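PDB 6UUG: putative dehydrogenase from Pseudomonas fluorescens, which acts as the flavin-dependent monooxygenase MsuC, oxidising methanesulfinate in bacterial sulfur assimilation, and has the sequence signature of acyl-CoA dehydrogenases. Local coordinates for residues Leu191-His205 with Ser220-Leu234. Residues are numbered along the deposited sequence; the frame is centred on the assembly and turned at random.
Sequences LIAAIPSGRSGITLH and SATFERVRVEESELL
S220 and H205 open a pairing that shows how one chain segment can meet two strands of different sheets. H205 N bonds S220 O, and the H205 ring lies with its edge against S220 CB. A221 CB meets L204 CD2 on the face that F223 and I202 share. T222 and T203 exchange two backbone bonds, and T222 OG1 is hydrogen-bonded to H205 NE2 at 2.8 Å, with K164 as a second partner. F223 CE2 touches I202 CG1. G201 O takes the amide of E224, and there the chain turns a corner. Beyond it, V226 packs CG2 on I202 CG1 (3.7 Å) and CG1 on I195 CD1. R199, bent at chi3 (-66°), brings NH1 to R227 O (2.8 Å) and grips E232 in an end-on two-nitrogen salt bridge, NH1 to OE1 and NH2 to OE2, the planes 32° apart. V228 CG1 touches A193 CB at 3.6 Å. E229 N reaches E232 OE1 from the face opposite R199 NH1, so two donors hold OE1, while OE2 also takes a water bonded to A194 O. The E232 carbonyl accepts A194 N, L233 CD2 abuts L191 CD2 (3.6 Å), and L234 N returns a nearly straight bond (177°) to I192 O. Pairing with 202-204, then bridging 191-196 at L233, is consistent with the middle beta domain of the acyl-CoA dehydrogenase fold.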
loop_
_atom_site.group_PDB
_atom_site.type_symbol
_atom_site.label_atom_id
_atom_site.label_comp_id
_atom_site.label_asym_id
_atom_site.label_seq_id
_atom_site.Cartn_x
_atom_site.Cartn_y
_atom_site.Cartn_z
ATOM N N LEU A 191 21.326 -15.021 -34.131
ATOM C CA LEU A 191 21.828 -14.244 -35.259
ATOM C C LEU A 191 20.788 -13.195 -35.632
ATOM O O LEU A 191 19.605 -13.518 -35.765
ATOM C CB LEU A 191 22.125 -15.160 -36.453
ATOM C CG LEU A 191 22.553 -14.494 -37.753
ATOM C CD1 LEU A 191 23.927 -13.873 -37.586
ATOM C CD2 LEU A 191 22.547 -15.506 -38.890
ATOM N N ILE A 192 21.225 -11.942 -35.791
ATOM C CA ILE A 192 20.336 -10.819 -36.074
ATOM C C ILE A 192 20.627 -10.295 -37.477
ATOM O O ILE A 192 21.791 -10.166 -37.866
ATOM C CB ILE A 192 20.514 -9.684 -35.045
ATOM C CG1 ILE A 192 20.666 -10.236 -33.617
ATOM C CG2 ILE A 192 19.355 -8.706 -35.148
ATOM C CD1 ILE A 192 19.459 -10.933 -33.104
ATOM N N ALA A 193 19.573 -9.976 -38.225
ATOM C CA ALA A 193 19.722 -9.424 -39.568
ATOM C C ALA A 193 18.727 -8.290 -39.774
ATOM O O ALA A 193 17.661 -8.266 -39.161
ATOM C CB ALA A 193 19.510 -10.504 -40.643
ATOM N N ALA A 194 19.082 -7.349 -40.650
ATOM C CA ALA A 194 18.178 -6.296 -41.099
ATOM C C ALA A 194 17.792 -6.580 -42.547
ATOM O O ALA A 194 18.661 -6.614 -43.420
ATOM C CB ALA A 194 18.829 -4.919 -40.986
ATOM N N ILE A 195 16.505 -6.782 -42.804
ATOM C CA ILE A 195 16.074 -7.202 -44.138
ATOM C C ILE A 195 14.785 -6.489 -44.512
ATOM O O ILE A 195 14.018 -6.053 -43.639
ATOM C CB ILE A 195 15.879 -8.733 -44.225
ATOM C CG1 ILE A 195 14.839 -9.218 -43.220
ATOM C CG2 ILE A 195 17.204 -9.467 -44.023
ATOM C CD1 ILE A 195 14.645 -10.726 -43.253
ATOM N N PRO A 196 14.535 -6.318 -45.814
ATOM C CA PRO A 196 13.301 -5.648 -46.247
ATOM C C PRO A 196 12.074 -6.425 -45.802
ATOM O O PRO A 196 12.046 -7.657 -45.851
ATOM C CB PRO A 196 13.423 -5.624 -47.777
ATOM C CG PRO A 196 14.868 -5.778 -48.048
ATOM C CD PRO A 196 15.408 -6.649 -46.953
ATOM N N SER A 197 11.048 -5.687 -45.362
ATOM C CA SER A 197 9.870 -6.341 -44.801
ATOM C C SER A 197 9.051 -7.063 -45.859
ATOM O O SER A 197 8.294 -7.973 -45.516
ATOM C CB SER A 197 8.992 -5.323 -44.074
ATOM O OG SER A 197 9.798 -4.455 -43.294
ATOM N N GLY A 198 9.178 -6.680 -47.122
ATOM C CA GLY A 198 8.461 -7.362 -48.180
ATOM C C GLY A 198 9.239 -8.446 -48.895
ATOM O O GLY A 198 8.792 -8.915 -49.949
ATOM N N ARG A 199 10.383 -8.866 -48.358
ATOM C CA ARG A 199 11.198 -9.868 -49.030
ATOM C C ARG A 199 10.440 -11.184 -49.174
ATOM O O ARG A 199 9.705 -11.599 -48.275
ATOM C CB ARG A 199 12.497 -10.099 -48.264
ATOM C CG ARG A 199 13.322 -11.243 -48.824
ATOM C CD ARG A 199 14.741 -11.179 -48.352
ATOM N NE ARG A 199 15.429 -10.006 -48.881
ATOM C CZ ARG A 199 16.635 -9.627 -48.481
ATOM N NH1 ARG A 199 17.262 -10.323 -47.546
ATOM N NH2 ARG A 199 17.211 -8.551 -48.998
ATOM N N SER A 200 10.638 -11.840 -50.318
ATOM C CA SER A 200 9.983 -13.113 -50.603
ATOM C C SER A 200 10.198 -14.116 -49.477
ATOM O O SER A 200 11.315 -14.294 -48.983
ATOM C CB SER A 200 10.511 -13.688 -51.919
ATOM O OG SER A 200 9.950 -14.967 -52.158
ATOM N N GLY A 201 9.117 -14.778 -49.076
ATOM C CA GLY A 201 9.173 -15.758 -48.016
ATOM C C GLY A 201 8.683 -15.270 -46.669
ATOM O O GLY A 201 8.505 -16.092 -45.761
ATOM N N ILE A 202 8.464 -13.967 -46.507
ATOM C CA ILE A 202 7.964 -13.403 -45.259
ATOM C C ILE A 202 6.457 -13.258 -45.360
ATOM O O ILE A 202 5.947 -12.613 -46.285
ATOM C CB ILE A 202 8.617 -12.046 -44.950
ATOM C CG1 ILE A 202 10.134 -12.195 -44.815
ATOM C CG2 ILE A 202 8.018 -11.455 -43.676
ATOM C CD1 ILE A 202 10.833 -10.890 -44.535
ATOM N N THR A 203 5.743 -13.844 -44.403
ATOM C CA THR A 203 4.294 -13.715 -44.299
ATOM C C THR A 203 3.963 -13.138 -42.930
ATOM O O THR A 203 4.144 -13.812 -41.911
ATOM C CB THR A 203 3.606 -15.061 -44.496
ATOM O OG1 THR A 203 3.896 -15.548 -45.811
ATOM C CG2 THR A 203 2.109 -14.904 -44.329
ATOM N N LEU A 204 3.488 -11.894 -42.912
ATOM C CA LEU A 204 3.124 -11.193 -41.681
ATOM C C LEU A 204 1.628 -11.380 -41.443
ATOM O O LEU A 204 0.801 -10.856 -42.196
ATOM C CB LEU A 204 3.490 -9.714 -41.780
ATOM C CG LEU A 204 4.930 -9.365 -42.166
ATOM C CD1 LEU A 204 5.084 -7.866 -42.379
ATOM C CD2 LEU A 204 5.908 -9.859 -41.113
ATOM N N HIS A 205 1.280 -12.116 -40.383
ATOM C CA HIS A 205 -0.101 -12.557 -40.206
ATOM C C HIS A 205 -1.026 -11.445 -39.733
ATOM O O HIS A 205 -2.210 -11.446 -40.092
ATOM C CB HIS A 205 -0.148 -13.727 -39.229
ATOM C CG HIS A 205 0.606 -14.926 -39.705
ATOM N ND1 HIS A 205 0.463 -15.431 -40.979
ATOM C CD2 HIS A 205 1.520 -15.711 -39.087
ATOM C CE1 HIS A 205 1.253 -16.481 -41.125
ATOM N NE2 HIS A 205 1.903 -16.673 -39.991
ATOM N N SER A 220 1.964 -12.323 -35.544
ATOM C CA SER A 220 2.851 -13.410 -35.934
ATOM C C SER A 220 3.431 -13.184 -37.323
ATOM O O SER A 220 2.920 -12.391 -38.119
ATOM C CB SER A 220 2.114 -14.756 -35.912
ATOM O OG SER A 220 1.997 -15.264 -34.598
ATOM N N ALA A 221 4.511 -13.914 -37.606
ATOM C CA ALA A 221 5.111 -13.958 -38.932
ATOM C C ALA A 221 5.599 -15.371 -39.215
ATOM O O ALA A 221 6.002 -16.100 -38.304
ATOM C CB ALA A 221 6.276 -12.970 -39.074
ATOM N N THR A 222 5.554 -15.749 -40.491
ATOM C CA THR A 222 6.100 -17.010 -40.975
ATOM C C THR A 222 7.221 -16.713 -41.963
ATOM O O THR A 222 7.032 -15.932 -42.900
ATOM C CB THR A 222 5.019 -17.868 -41.644
ATOM O OG1 THR A 222 4.087 -18.326 -40.656
ATOM C CG2 THR A 222 5.641 -19.074 -42.334
ATOM N N PHE A 223 8.389 -17.315 -41.726
ATOM C CA PHE A 223 9.561 -17.207 -42.591
ATOM C C PHE A 223 9.710 -18.505 -43.377
ATOM O O PHE A 223 9.902 -19.571 -42.784
ATOM C CB PHE A 223 10.826 -16.945 -41.768
ATOM C CG PHE A 223 10.954 -15.532 -41.272
ATOM C CD1 PHE A 223 10.203 -15.085 -40.199
ATOM C CD2 PHE A 223 11.845 -14.657 -41.869
ATOM C CE1 PHE A 223 10.325 -13.781 -39.748
ATOM C CE2 PHE A 223 11.973 -13.356 -41.424
ATOM C CZ PHE A 223 11.216 -12.916 -40.366
ATOM N N GLU A 224 9.644 -18.411 -44.703
ATOM C CA GLU A 224 9.752 -19.567 -45.592
ATOM C C GLU A 224 10.988 -19.392 -46.472
ATOM O O GLU A 224 10.928 -18.702 -47.492
ATOM C CB GLU A 224 8.491 -19.721 -46.439
ATOM C CG GLU A 224 8.405 -21.051 -47.166
ATOM C CD GLU A 224 8.117 -22.203 -46.222
ATOM O OE1 GLU A 224 7.014 -22.223 -45.631
ATOM O OE2 GLU A 224 8.999 -23.079 -46.063
ATOM N N ARG A 225 12.100 -20.014 -46.070
ATOM C CA ARG A 225 13.371 -19.949 -46.802
ATOM C C ARG A 225 13.724 -18.511 -47.187
ATOM O O ARG A 225 14.049 -18.207 -48.338
ATOM C CB ARG A 225 13.340 -20.856 -48.036
ATOM C CG ARG A 225 13.266 -22.341 -47.708
ATOM C CD ARG A 225 13.524 -23.225 -48.928
ATOM N NE ARG A 225 14.877 -23.061 -49.459
ATOM C CZ ARG A 225 15.154 -22.574 -50.665
ATOM N NH1 ARG A 225 14.168 -22.213 -51.477
ATOM N NH2 ARG A 225 16.417 -22.456 -51.064
ATOM N N VAL A 226 13.663 -17.615 -46.205
ATOM C CA VAL A 226 13.905 -16.198 -46.462
ATOM C C VAL A 226 15.402 -15.973 -46.583
ATOM O O VAL A 226 16.157 -16.227 -45.638
ATOM C CB VAL A 226 13.311 -15.319 -45.355
ATOM C CG1 VAL A 226 13.672 -13.856 -45.607
ATOM C CG2 VAL A 226 11.810 -15.518 -45.271
ATOM N N ARG A 227 15.833 -15.471 -47.737
ATOM C CA ARG A 227 17.258 -15.296 -47.980
ATOM C C ARG A 227 17.802 -14.117 -47.178
ATOM O O ARG A 227 17.158 -13.068 -47.071
ATOM C CB ARG A 227 17.516 -15.089 -49.473
ATOM C CG ARG A 227 18.967 -14.800 -49.796
ATOM C CD ARG A 227 19.223 -14.755 -51.300
ATOM N NE ARG A 227 20.614 -14.410 -51.586
ATOM C CZ ARG A 227 21.294 -14.852 -52.640
ATOM N NH1 ARG A 227 22.559 -14.490 -52.821
ATOM N NH2 ARG A 227 20.708 -15.664 -53.508
ATOM N N VAL A 228 18.992 -14.299 -46.601
ATOM C CA VAL A 228 19.675 -13.257 -45.835
ATOM C C VAL A 228 21.134 -13.201 -46.280
ATOM O O VAL A 228 21.858 -14.200 -46.175
ATOM C CB VAL A 228 19.577 -13.501 -44.317
ATOM C CG1 VAL A 228 20.290 -12.406 -43.560
ATOM C CG2 VAL A 228 18.117 -13.556 -43.887
ATOM N N GLU A 229 21.570 -12.035 -46.763
ATOM C CA GLU A 229 22.949 -11.871 -47.209
ATOM C C GLU A 229 23.881 -11.648 -46.024
ATOM O O GLU A 229 23.478 -11.138 -44.975
ATOM C CB GLU A 229 23.088 -10.681 -48.158
ATOM C CG GLU A 229 22.185 -10.716 -49.353
ATOM C CD GLU A 229 22.376 -11.964 -50.184
ATOM O OE1 GLU A 229 23.538 -12.396 -50.393
ATOM O OE2 GLU A 229 21.352 -12.514 -50.620
ATOM N N GLU A 230 25.156 -12.003 -46.218
ATOM C CA GLU A 230 26.173 -11.697 -45.215
ATOM C C GLU A 230 26.169 -10.215 -44.875
ATOM O O GLU A 230 26.297 -9.839 -43.704
ATOM C CB GLU A 230 27.562 -12.108 -45.713
ATOM C CG GLU A 230 27.743 -13.599 -45.911
ATOM C CD GLU A 230 27.495 -14.383 -44.642
ATOM O OE1 GLU A 230 26.566 -15.223 -44.628
ATOM O OE2 GLU A 230 28.225 -14.152 -43.654
ATOM N N SER A 231 26.006 -9.362 -45.890
ATOM C CA SER A 231 25.969 -7.919 -45.701
ATOM C C SER A 231 24.766 -7.459 -44.890
ATOM O O SER A 231 24.700 -6.280 -44.525
ATOM C CB SER A 231 25.959 -7.207 -47.058
ATOM O OG SER A 231 24.727 -7.418 -47.733
ATOM N N GLU A 232 23.808 -8.340 -44.617
ATOM C CA GLU A 232 22.645 -7.959 -43.835
ATOM C C GLU A 232 22.716 -8.449 -42.396
ATOM O O GLU A 232 21.850 -8.087 -41.593
ATOM C CB GLU A 232 21.374 -8.466 -44.526
ATOM C CG GLU A 232 21.193 -7.815 -45.904
ATOM C CD GLU A 232 20.110 -8.453 -46.739
ATOM O OE1 GLU A 232 19.995 -9.698 -46.729
ATOM O OE2 GLU A 232 19.372 -7.702 -47.403
ATOM N N LEU A 233 23.730 -9.247 -42.054
ATOM C CA LEU A 233 23.879 -9.776 -40.704
ATOM C C LEU A 233 24.567 -8.757 -39.812
ATOM O O LEU A 233 25.557 -8.137 -40.205
ATOM C CB LEU A 233 24.695 -11.073 -40.722
ATOM C CG LEU A 233 24.131 -12.209 -41.578
ATOM C CD1 LEU A 233 25.110 -13.377 -41.632
ATOM C CD2 LEU A 233 22.795 -12.653 -41.037
ATOM N N LEU A 234 24.053 -8.606 -38.590
ATOM C CA LEU A 234 24.596 -7.638 -37.638
ATOM C C LEU A 234 25.590 -8.377 -36.747
ATOM O O LEU A 234 25.256 -8.828 -35.655
ATOM C CB LEU A 234 23.475 -6.984 -36.836
ATOM C CG LEU A 234 22.211 -6.553 -37.590
ATOM C CD1 LEU A 234 21.262 -5.786 -36.661
ATOM C CD2 LEU A 234 22.541 -5.727 -38.838
HETATM O O HOH W 1 23.832 -11.170 -34.968
HETATM O O HOH W 2 18.661 -5.459 -46.003
HETATM O O HOH W 3 14.054 -14.820 -49.798
#